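Local coordinates for STU0660 (Streptococcus thermophilus, PDB 3ZTH), which probably binds DNA as a large Csn2-type Cas protein of CRISPR-mediated bacterial immunity, and carries magnesium ions, at residues Phe4-His7 against Glu11-Glu14; Lys45-Glu50 against Glu58-Leu63; Val313-Leu318 against Tyr329-Ser334. All blocks are in the same frame, centred on the assembly; numbering follows the deposited sequence.

Contact 1 (Phe4-His7 against Glu11-Glu14); sequences FVQH and ERIE
The guanidinium of Arg12 is flanked by Gln6 and Phe4: CG of Gln6 lies over one face, toward the rim, while the backbone carbonyl of Phe4 is met at the edge. That edge gives the stronger bond, from Arg12 NH1 to Phe4 O at 2.8 Å, although the carbonyl is tilted from the guanidinium plane and the hydrogen bond is bent, 139° at the hydrogen. NH2 reaches Gln6 OE1 only weakly, at 3.2 Å, the amide turned 72° from the guanidinium; that oxygen's main partner is Thr61 N. The Phe4 ring has Arg12 CB at its edge, runs side by side with Glu14, its CE1 coming 3.2 Å from Glu14 CG, and makes a cation-pi contact with Arg67. The His7 ring edge meets Ile13 CD1; its ND1, buried here, has no polar partner in the model.

The groups belong to a beta hairpin of strands 2-5 and 13-16. Val5 and Ile13 form a hydrogen-bonded pair, Val5 N to Ile13 O at 2.9 Å and Ile13 N to Val5 O at 2.8 Å, with side chains on the face that meets helix 28-43. Phe4 and Glu14, a non-hydrogen-bonded pair, occupy the other face, where Glu14 forms a salt bridge to Lys2.

With CG anti to its carbonyl carbon (chi1 -77°) and an extended chain to NE, Arg12 runs across strand 2-5 on the Phe4 side, CD packing on Phe4 CB, and gives NH1 to Thr61 O. One cation serving two backbone carbonyls would probably help tie the start of strand 13-16 to strand 2-5 and to the chain entering strand 62-63.

Contact 2 (Lys45-Glu50 against Glu58-Leu63); sequences KKYSSE and EEPTIL
Tyr47 and Pro60 approach each other from opposite directions, and the proline ring meets one face of the phenol. Pro60 CD stands above the plane toward the rim, 4.1 Å from Tyr47 CZ, while Pro60 CG comes within 3.8 Å of Tyr47 OH. The contact therefore falls on the hydroxyl end of the ring and is one of van der Waals packing. The opposite face of the same ring carries Lys45 O, which sits over its centre, so the phenol is sandwiched between a proline ring and a backbone carbonyl from its own segment.

Glu59 addresses the ring differently. Its side chain crosses that of Tyr47 at a slant, with the carboxylate plane turned 75° from the aromatic plane, and places OE2 at the ring edge, 3.7 Å from Tyr47 CD2. An oxygen in that position faces the hydrogen-bearing rim, which is probably the more favourable part of an aromatic ring for a negative group. The first torsion of Tyr47, with CG anti to the carbonyl carbon (chi1 -49°), swings the ring across to the 58-63 segment; no hydrogen bond bridges the two.

This small interface is part of a larger cluster. Tyr47 also packs on Trp40 of helix 28-43, on Arg72 and on Leu52 of helix 49-52, and Leu52 touches Pro60 too. Ser48 caps the start of that short helix, whose Glu50 reaches the second subunit, while beyond Pro60 the chain enters strand 62-63, an outer strand, within this chain, of the sheet in which it pairs with strand 2-5.

Contact 3 (Val313-Leu318 against Tyr329-Ser334); sequences VDSVIL and YRIRCS
Ile331 points at helix 312-324 and can be followed from its CB outward, where it divides into two branches that find different partners on successive turns. The short branch, CG2, is anti to the backbone N and goes to Ser315, lying 3.8 Å from Ser315 CB and 3.9 Å from Ser315 OG. The long branch leaves CB through CG1, anti to the carbonyl carbon (chi1 -75°), and continues nearly straight (chi2 168°), which carries CD1 forward to the helix. There CD1 meets Leu318 CD2 at 3.5 Å and Leu318 CG at 3.7 Å, and it also passes within 4.1 Å of Ser315 CB.

The isoleucine thus straddles two helix positions three residues apart, Ser315 and Leu318, which share one side of the helix. The Leu318 side chain crosses that of Ile331 at about a right angle, so a methyl end rather than a long flank makes the contact. Although Ser315 offers a hydroxyl, its role toward Ile331 is one of packing; OG is hydrogen-bonded to Ser311 O, a turn earlier. The backbone N of Ile331 is held by Asn319 OD1, a further link between the irregular 329-334 segment and the helix.

Around the isoleucine, Leu310 touches both Ile331 and Leu318, and Leu318 continues onto Val296 of helix 286-296 and onto Leu300. The second subunit also closes on this region of helix 312-324 and the loop after it: its Leu342 packs on Val313, its Phe345 on Val316, and its Leu346 on Ser315 and Cys333.

How the contacts relate
Contacts 1 and 2 both reach one small antiparallel sheet, contact 2 through the end of its 58-63 segment; strand 2-5 runs between strands 13-16 and 62-63, and the contact centres are 14 Å apart. They join through Phe4 N and Leu63 O, 2.7 Å apart, a probable hydrogen bond, and Arg12 NE packs on Leu63 CD1 at 3.5 Å. Contact 3 stands apart, its nearest atoms about 17 Å from those of contact 1 and about 28 Å from those of contact 2. Its Leu318 side chain lies about 12 Å from a bound magnesium ion and about 9 Å from that of Gln26 at the metal site, so outside that site. Contacts 2 and 3 both touch the second subunit.

Contact 1 (Phe4-His7 against Glu11-Glu14)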
loop_
_atom_site.group_PDB
_atom_site.type_symbol
_atom_site.label_atom_id
_atom_site.label_comp_id
_atom_site.label_asym_id
_atom_site.label_seq_id
_atom_site.Cartn_x
_atom_site.Cartn_y
_atom_site.Cartn_z
ATOM N N PHE A 4 -24.607 19.090 -26.405
ATOM C CA PHE A 4 -24.396 18.372 -27.651
ATOM C C PHE A 4 -23.321 17.357 -27.288
ATOM O O PHE A 4 -22.129 17.653 -27.297
ATOM C CB PHE A 4 -23.960 19.337 -28.753
ATOM C CG PHE A 4 -25.105 20.106 -29.351
ATOM C CD1 PHE A 4 -25.978 19.490 -30.247
ATOM C CD2 PHE A 4 -25.349 21.428 -28.980
ATOM C CE1 PHE A 4 -27.076 20.177 -30.766
ATOM C CE2 PHE A 4 -26.448 22.122 -29.494
ATOM C CZ PHE A 4 -27.314 21.497 -30.387
ATOM N N VAL A 5 -23.777 16.162 -26.926
ATOM C CA VAL A 5 -22.896 15.093 -26.480
ATOM C C VAL A 5 -22.202 14.357 -27.599
ATOM O O VAL A 5 -22.833 13.906 -28.560
ATOM C CB VAL A 5 -23.673 14.066 -25.622
ATOM C CG1 VAL A 5 -22.712 13.047 -25.018
ATOM C CG2 VAL A 5 -24.443 14.793 -24.530
ATOM N N GLN A 6 -20.893 14.213 -27.448
ATOM C CA GLN A 6 -20.093 13.532 -28.437
ATOM C C GLN A 6 -20.433 12.053 -28.569
ATOM O O GLN A 6 -20.575 11.328 -27.580
ATOM C CB GLN A 6 -18.621 13.685 -28.099
ATOM C CG GLN A 6 -17.720 13.486 -29.296
ATOM C CD GLN A 6 -16.305 13.911 -29.010
ATOM O OE1 GLN A 6 -16.070 14.951 -28.377
ATOM N NE2 GLN A 6 -15.342 13.118 -29.480
ATOM N N HIS A 7 -20.552 11.619 -29.817
ATOM C CA HIS A 7 -20.859 10.240 -30.150
ATOM C C HIS A 7 -19.655 9.695 -30.906
ATOM O O HIS A 7 -19.112 10.365 -31.777
ATOM C CB HIS A 7 -22.087 10.191 -31.052
ATOM C CG HIS A 7 -22.567 8.805 -31.345
ATOM N ND1 HIS A 7 -23.442 8.131 -30.521
ATOM C CD2 HIS A 7 -22.292 7.964 -32.369
ATOM C CE1 HIS A 7 -23.688 6.936 -31.026
ATOM N NE2 HIS A 7 -23.003 6.810 -32.149
ATOM N N GLU A 11 -23.249 12.124 -35.485
ATOM C CA GLU A 11 -23.423 13.494 -35.033
ATOM C C GLU A 11 -23.607 13.488 -33.526
ATOM O O GLU A 11 -23.857 12.450 -32.926
ATOM C CB GLU A 11 -24.655 14.117 -35.693
ATOM C CG GLU A 11 -25.902 13.251 -35.579
ATOM C CD GLU A 11 -27.123 13.895 -36.196
ATOM O OE1 GLU A 11 -27.046 15.076 -36.604
ATOM O OE2 GLU A 11 -28.167 13.217 -36.269
ATOM N N ARG A 12 -23.489 14.652 -32.912
ATOM C CA ARG A 12 -23.641 14.739 -31.475
ATOM C C ARG A 12 -25.083 14.494 -31.067
ATOM O O ARG A 12 -26.015 14.778 -31.825
ATOM C CB ARG A 12 -23.159 16.107 -30.979
ATOM C CG ARG A 12 -21.643 16.196 -30.918
ATOM C CD ARG A 12 -21.126 17.618 -30.826
ATOM N NE ARG A 12 -19.666 17.636 -30.743
ATOM C CZ ARG A 12 -18.978 17.386 -29.633
ATOM N NH1 ARG A 12 -19.623 17.108 -28.506
ATOM N NH2 ARG A 12 -17.649 17.396 -29.650
ATOM N N ILE A 13 -25.258 13.927 -29.878
ATOM C CA ILE A 13 -26.587 13.667 -29.350
ATOM C C ILE A 13 -27.046 14.993 -28.766
ATOM O O ILE A 13 -26.392 15.538 -27.872
ATOM C CB ILE A 13 -26.550 12.600 -28.234
ATOM C CG1 ILE A 13 -26.008 11.288 -28.796
ATOM C CG2 ILE A 13 -27.939 12.373 -27.674
ATOM C CD1 ILE A 13 -24.853 10.726 -28.008
ATOM N N GLU A 14 -28.150 15.520 -29.292
ATOM C CA GLU A 14 -28.701 16.792 -28.825
ATOM C C GLU A 14 -29.635 16.590 -27.640
ATOM O O GLU A 14 -30.508 15.732 -27.663
ATOM C CB GLU A 14 -29.467 17.499 -29.951
ATOM C CG GLU A 14 -29.846 18.940 -29.629
ATOM C CD GLU A 14 -30.484 19.649 -30.803
ATOM O OE1 GLU A 14 -30.091 19.343 -31.949
ATOM O OE2 GLU A 14 -31.365 20.516 -30.587
#

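Contact 2 (Lys45-Glu50 against Glu58-Leu63)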
loop_
_atom_site.group_PDB
_atom_site.type_symbol
_atom_site.label_atom_id
_atom_site.label_comp_id
_atom_site.label_asym_id
_atom_site.label_seq_id
_atom_site.Cartn_x
_atom_site.Cartn_y
_atom_site.Cartn_z
ATOM N N LYS A 45 -14.269 11.540 -14.119
ATOM C CA LYS A 45 -13.611 10.334 -14.591
ATOM C C LYS A 45 -12.198 10.607 -15.116
ATOM O O LYS A 45 -11.979 11.536 -15.891
ATOM C CB LYS A 45 -14.450 9.704 -15.703
ATOM C CG LYS A 45 -13.814 8.525 -16.396
ATOM C CD LYS A 45 -13.820 7.296 -15.516
ATOM C CE LYS A 45 -13.369 6.068 -16.302
ATOM N NZ LYS A 45 -13.526 4.810 -15.515
ATOM N N LYS A 46 -11.242 9.794 -14.681
ATOM C CA LYS A 46 -9.862 9.902 -15.148
ATOM C C LYS A 46 -9.789 8.837 -16.242
ATOM O O LYS A 46 -9.861 7.640 -15.970
ATOM C CB LYS A 46 -8.885 9.596 -14.011
ATOM C CG LYS A 46 -8.993 10.578 -12.844
ATOM C CD LYS A 46 -8.425 9.989 -11.557
ATOM C CE LYS A 46 -8.918 10.751 -10.333
ATOM N NZ LYS A 46 -8.737 9.963 -9.079
ATOM N N TYR A 47 -9.667 9.290 -17.481
ATOM C CA TYR A 47 -9.652 8.406 -18.633
ATOM C C TYR A 47 -8.395 7.594 -18.885
ATOM O O TYR A 47 -7.286 8.126 -18.879
ATOM C CB TYR A 47 -9.938 9.213 -19.893
ATOM C CG TYR A 47 -11.135 10.132 -19.810
ATOM C CD1 TYR A 47 -12.422 9.625 -19.621
ATOM C CD2 TYR A 47 -10.987 11.506 -19.993
ATOM C CE1 TYR A 47 -13.540 10.467 -19.624
ATOM C CE2 TYR A 47 -12.090 12.353 -19.997
ATOM C CZ TYR A 47 -13.364 11.829 -19.816
ATOM O OH TYR A 47 -14.455 12.669 -19.842
ATOM N N SER A 48 -8.577 6.301 -19.125
ATOM C CA SER A 48 -7.458 5.430 -19.454
ATOM C C SER A 48 -7.448 5.506 -20.970
ATOM O O SER A 48 -8.346 6.106 -21.559
ATOM C CB SER A 48 -7.731 3.993 -19.022
ATOM O OG SER A 48 -8.730 3.400 -19.834
ATOM N N SER A 49 -6.452 4.911 -21.615
ATOM C CA SER A 49 -6.411 4.952 -23.070
ATOM C C SER A 49 -7.469 4.019 -23.660
ATOM O O SER A 49 -7.964 4.249 -24.760
ATOM C CB SER A 49 -5.014 4.578 -23.580
ATOM O OG SER A 49 -4.581 3.350 -23.029
ATOM N N GLU A 50 -7.823 2.969 -22.929
ATOM C CA GLU A 50 -8.844 2.048 -23.413
ATOM C C GLU A 50 -10.212 2.732 -23.358
ATOM O O GLU A 50 -11.134 2.358 -24.084
ATOM C CB GLU A 50 -8.869 0.760 -22.576
ATOM C CG GLU A 50 -7.678 -0.175 -22.799
ATOM C CD GLU A 50 -6.480 0.148 -21.910
ATOM O OE1 GLU A 50 -6.037 1.315 -21.888
ATOM O OE2 GLU A 50 -5.976 -0.774 -21.234
ATOM N N GLU A 58 -8.828 10.615 -27.902
ATOM C CA GLU A 58 -9.047 12.030 -27.634
ATOM C C GLU A 58 -10.174 12.071 -26.605
ATOM O O GLU A 58 -11.123 11.293 -26.700
ATOM C CB GLU A 58 -9.481 12.747 -28.912
ATOM C CG GLU A 58 -8.774 14.070 -29.135
ATOM C CD GLU A 58 -7.289 13.884 -29.381
ATOM O OE1 GLU A 58 -6.935 13.316 -30.438
ATOM O OE2 GLU A 58 -6.479 14.294 -28.516
ATOM N N GLU A 59 -10.077 12.960 -25.622
ATOM C CA GLU A 59 -11.115 13.040 -24.602
ATOM C C GLU A 59 -12.432 13.524 -25.196
ATOM O O GLU A 59 -12.448 14.445 -26.005
ATOM C CB GLU A 59 -10.689 13.979 -23.478
ATOM C CG GLU A 59 -9.256 13.783 -23.032
ATOM C CD GLU A 59 -8.968 14.426 -21.692
ATOM O OE1 GLU A 59 -9.482 15.537 -21.436
ATOM O OE2 GLU A 59 -8.215 13.820 -20.898
ATOM N N PRO A 60 -13.559 12.897 -24.806
ATOM C CA PRO A 60 -14.887 13.274 -25.308
ATOM C C PRO A 60 -15.339 14.655 -24.815
ATOM O O PRO A 60 -15.013 15.073 -23.703
ATOM C CB PRO A 60 -15.778 12.145 -24.797
ATOM C CG PRO A 60 -15.122 11.777 -23.502
ATOM C CD PRO A 60 -13.658 11.752 -23.882
ATOM N N THR A 61 -16.112 15.349 -25.640
ATOM C CA THR A 61 -16.571 16.684 -25.305
ATOM C C THR A 61 -18.088 16.873 -25.325
ATOM O O THR A 61 -18.815 16.093 -25.944
ATOM C CB THR A 61 -15.904 17.692 -26.275
ATOM O OG1 THR A 61 -14.802 18.322 -25.614
ATOM C CG2 THR A 61 -16.880 18.728 -26.767
ATOM N N ILE A 62 -18.555 17.907 -24.628
ATOM C CA ILE A 62 -19.979 18.255 -24.593
ATOM C C ILE A 62 -20.084 19.746 -24.910
ATOM O O ILE A 62 -19.548 20.582 -24.173
ATOM C CB ILE A 62 -20.615 18.004 -23.204
ATOM C CG1 ILE A 62 -20.554 16.515 -22.856
ATOM C CG2 ILE A 62 -22.053 18.495 -23.202
ATOM C CD1 ILE A 62 -21.380 16.129 -21.642
ATOM N N LEU A 63 -20.771 20.081 -26.000
ATOM C CA LEU A 63 -20.911 21.476 -26.420
ATOM C C LEU A 63 -22.269 22.071 -26.093
ATOM O O LEU A 63 -23.253 21.344 -25.943
ATOM C CB LEU A 63 -20.678 21.594 -27.928
ATOM C CG LEU A 63 -19.422 20.893 -28.454
ATOM C CD1 LEU A 63 -19.384 20.991 -29.974
ATOM C CD2 LEU A 63 -18.176 21.513 -27.823
#

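Contact 3 (Val313-Leu318 against Tyr329-Ser334)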
loop_
_atom_site.group_PDB
_atom_site.type_symbol
_atom_site.label_atom_id
_atom_site.label_comp_id
_atom_site.label_asym_id
_atom_site.label_seq_id
_atom_site.Cartn_x
_atom_site.Cartn_y
_atom_site.Cartn_z
ATOM N N VAL A 313 -57.592 6.058 -28.924
ATOM C CA VAL A 313 -57.244 7.475 -28.868
ATOM C C VAL A 313 -55.743 7.724 -28.776
ATOM O O VAL A 313 -55.209 8.615 -29.455
ATOM C CB VAL A 313 -57.948 8.175 -27.674
ATOM C CG1 VAL A 313 -57.306 9.527 -27.395
ATOM C CG2 VAL A 313 -59.422 8.368 -27.994
ATOM N N ASP A 314 -55.060 6.955 -27.938
ATOM C CA ASP A 314 -53.630 7.142 -27.804
ATOM C C ASP A 314 -52.912 6.763 -29.096
ATOM O O ASP A 314 -51.896 7.373 -29.451
ATOM C CB ASP A 314 -53.082 6.330 -26.620
ATOM C CG ASP A 314 -53.485 6.921 -25.262
ATOM O OD1 ASP A 314 -53.911 8.097 -25.206
ATOM O OD2 ASP A 314 -53.364 6.213 -24.238
ATOM N N SER A 315 -53.447 5.772 -29.809
ATOM C CA SER A 315 -52.847 5.318 -31.067
ATOM C C SER A 315 -52.943 6.432 -32.095
ATOM O O SER A 315 -52.018 6.658 -32.872
ATOM C CB SER A 315 -53.570 4.078 -31.598
ATOM O OG SER A 315 -53.534 3.020 -30.662
ATOM N N VAL A 316 -54.074 7.124 -32.095
ATOM C CA VAL A 316 -54.283 8.226 -33.019
ATOM C C VAL A 316 -53.299 9.356 -32.720
ATOM O O VAL A 316 -52.589 9.819 -33.615
ATOM C CB VAL A 316 -55.739 8.749 -32.922
ATOM C CG1 VAL A 316 -55.917 10.018 -33.757
ATOM C CG2 VAL A 316 -56.683 7.669 -33.410
ATOM N N ILE A 317 -53.267 9.796 -31.462
ATOM C CA ILE A 317 -52.370 10.867 -31.040
ATOM C C ILE A 317 -50.927 10.496 -31.386
ATOM O O ILE A 317 -50.164 11.322 -31.883
ATOM C CB ILE A 317 -52.490 11.109 -29.515
ATOM C CG1 ILE A 317 -53.911 11.564 -29.182
ATOM C CG2 ILE A 317 -51.457 12.132 -29.052
ATOM C CD1 ILE A 317 -54.295 12.862 -29.833
ATOM N N LEU A 318 -50.564 9.245 -31.125
ATOM C CA LEU A 318 -49.224 8.761 -31.428
ATOM C C LEU A 318 -48.903 8.968 -32.909
ATOM O O LEU A 318 -47.843 9.499 -33.259
ATOM C CB LEU A 318 -49.115 7.274 -31.058
ATOM C CG LEU A 318 -47.911 6.381 -31.420
ATOM C CD1 LEU A 318 -46.712 7.176 -31.843
ATOM C CD2 LEU A 318 -47.568 5.522 -30.227
ATOM N N TYR A 329 -43.442 6.038 -38.933
ATOM C CA TYR A 329 -44.143 4.963 -38.232
ATOM C C TYR A 329 -45.609 5.252 -37.923
ATOM O O TYR A 329 -45.974 6.374 -37.564
ATOM C CB TYR A 329 -43.442 4.603 -36.927
ATOM C CG TYR A 329 -44.101 3.429 -36.251
ATOM C CD1 TYR A 329 -43.876 2.125 -36.710
ATOM C CD2 TYR A 329 -44.992 3.616 -35.192
ATOM C CE1 TYR A 329 -44.522 1.040 -36.134
ATOM C CE2 TYR A 329 -45.648 2.533 -34.604
ATOM C CZ TYR A 329 -45.407 1.248 -35.081
ATOM O OH TYR A 329 -46.040 0.175 -34.502
ATOM N N ARG A 330 -46.447 4.228 -38.059
ATOM C CA ARG A 330 -47.869 4.374 -37.782
ATOM C C ARG A 330 -48.474 3.103 -37.214
ATOM O O ARG A 330 -48.231 2.001 -37.708
ATOM C CB ARG A 330 -48.648 4.735 -39.053
ATOM C CG ARG A 330 -48.293 6.060 -39.693
ATOM C CD ARG A 330 -48.942 7.240 -38.994
ATOM N NE ARG A 330 -48.598 8.485 -39.676
ATOM C CZ ARG A 330 -47.370 8.992 -39.730
ATOM N NH1 ARG A 330 -46.363 8.365 -39.136
ATOM N NH2 ARG A 330 -47.140 10.121 -40.388
ATOM N N ILE A 331 -49.268 3.267 -36.168
ATOM C CA ILE A 331 -49.965 2.145 -35.571
ATOM C C ILE A 331 -51.132 1.893 -36.530
ATOM O O ILE A 331 -51.859 2.821 -36.879
ATOM C CB ILE A 331 -50.477 2.524 -34.162
ATOM C CG1 ILE A 331 -49.298 2.537 -33.189
ATOM C CG2 ILE A 331 -51.572 1.569 -33.709
ATOM C CD1 ILE A 331 -49.613 3.156 -31.852
ATOM N N ARG A 332 -51.287 0.657 -36.991
ATOM C CA ARG A 332 -52.372 0.331 -37.912
ATOM C C ARG A 332 -53.582 -0.226 -37.171
ATOM O O ARG A 332 -53.450 -0.986 -36.210
ATOM C CB ARG A 332 -51.912 -0.677 -38.977
ATOM C CG ARG A 332 -51.196 -0.079 -40.197
ATOM C CD ARG A 332 -49.722 0.217 -39.934
ATOM N NE ARG A 332 -49.024 0.630 -41.154
ATOM C CZ ARG A 332 -47.748 1.012 -41.210
ATOM N NH1 ARG A 332 -46.998 1.042 -40.111
ATOM N NH2 ARG A 332 -47.216 1.367 -42.374
ATOM N N CYS A 333 -54.763 0.165 -37.635
ATOM C CA CYS A 333 -56.021 -0.265 -37.039
ATOM C C CYS A 333 -56.058 -1.754 -36.724
ATOM O O CYS A 333 -55.817 -2.587 -37.597
ATOM C CB CYS A 333 -57.176 0.084 -37.978
ATOM S SG CYS A 333 -58.788 -0.470 -37.403
ATOM N N SER A 334 -56.367 -2.081 -35.474
ATOM C CA SER A 334 -56.451 -3.476 -35.047
ATOM C C SER A 334 -57.392 -4.280 -35.950
ATOM O O SER A 334 -58.373 -3.750 -36.481
ATOM C CB SER A 334 -56.944 -3.554 -33.597
ATOM O OG SER A 334 -57.230 -4.890 -33.218
#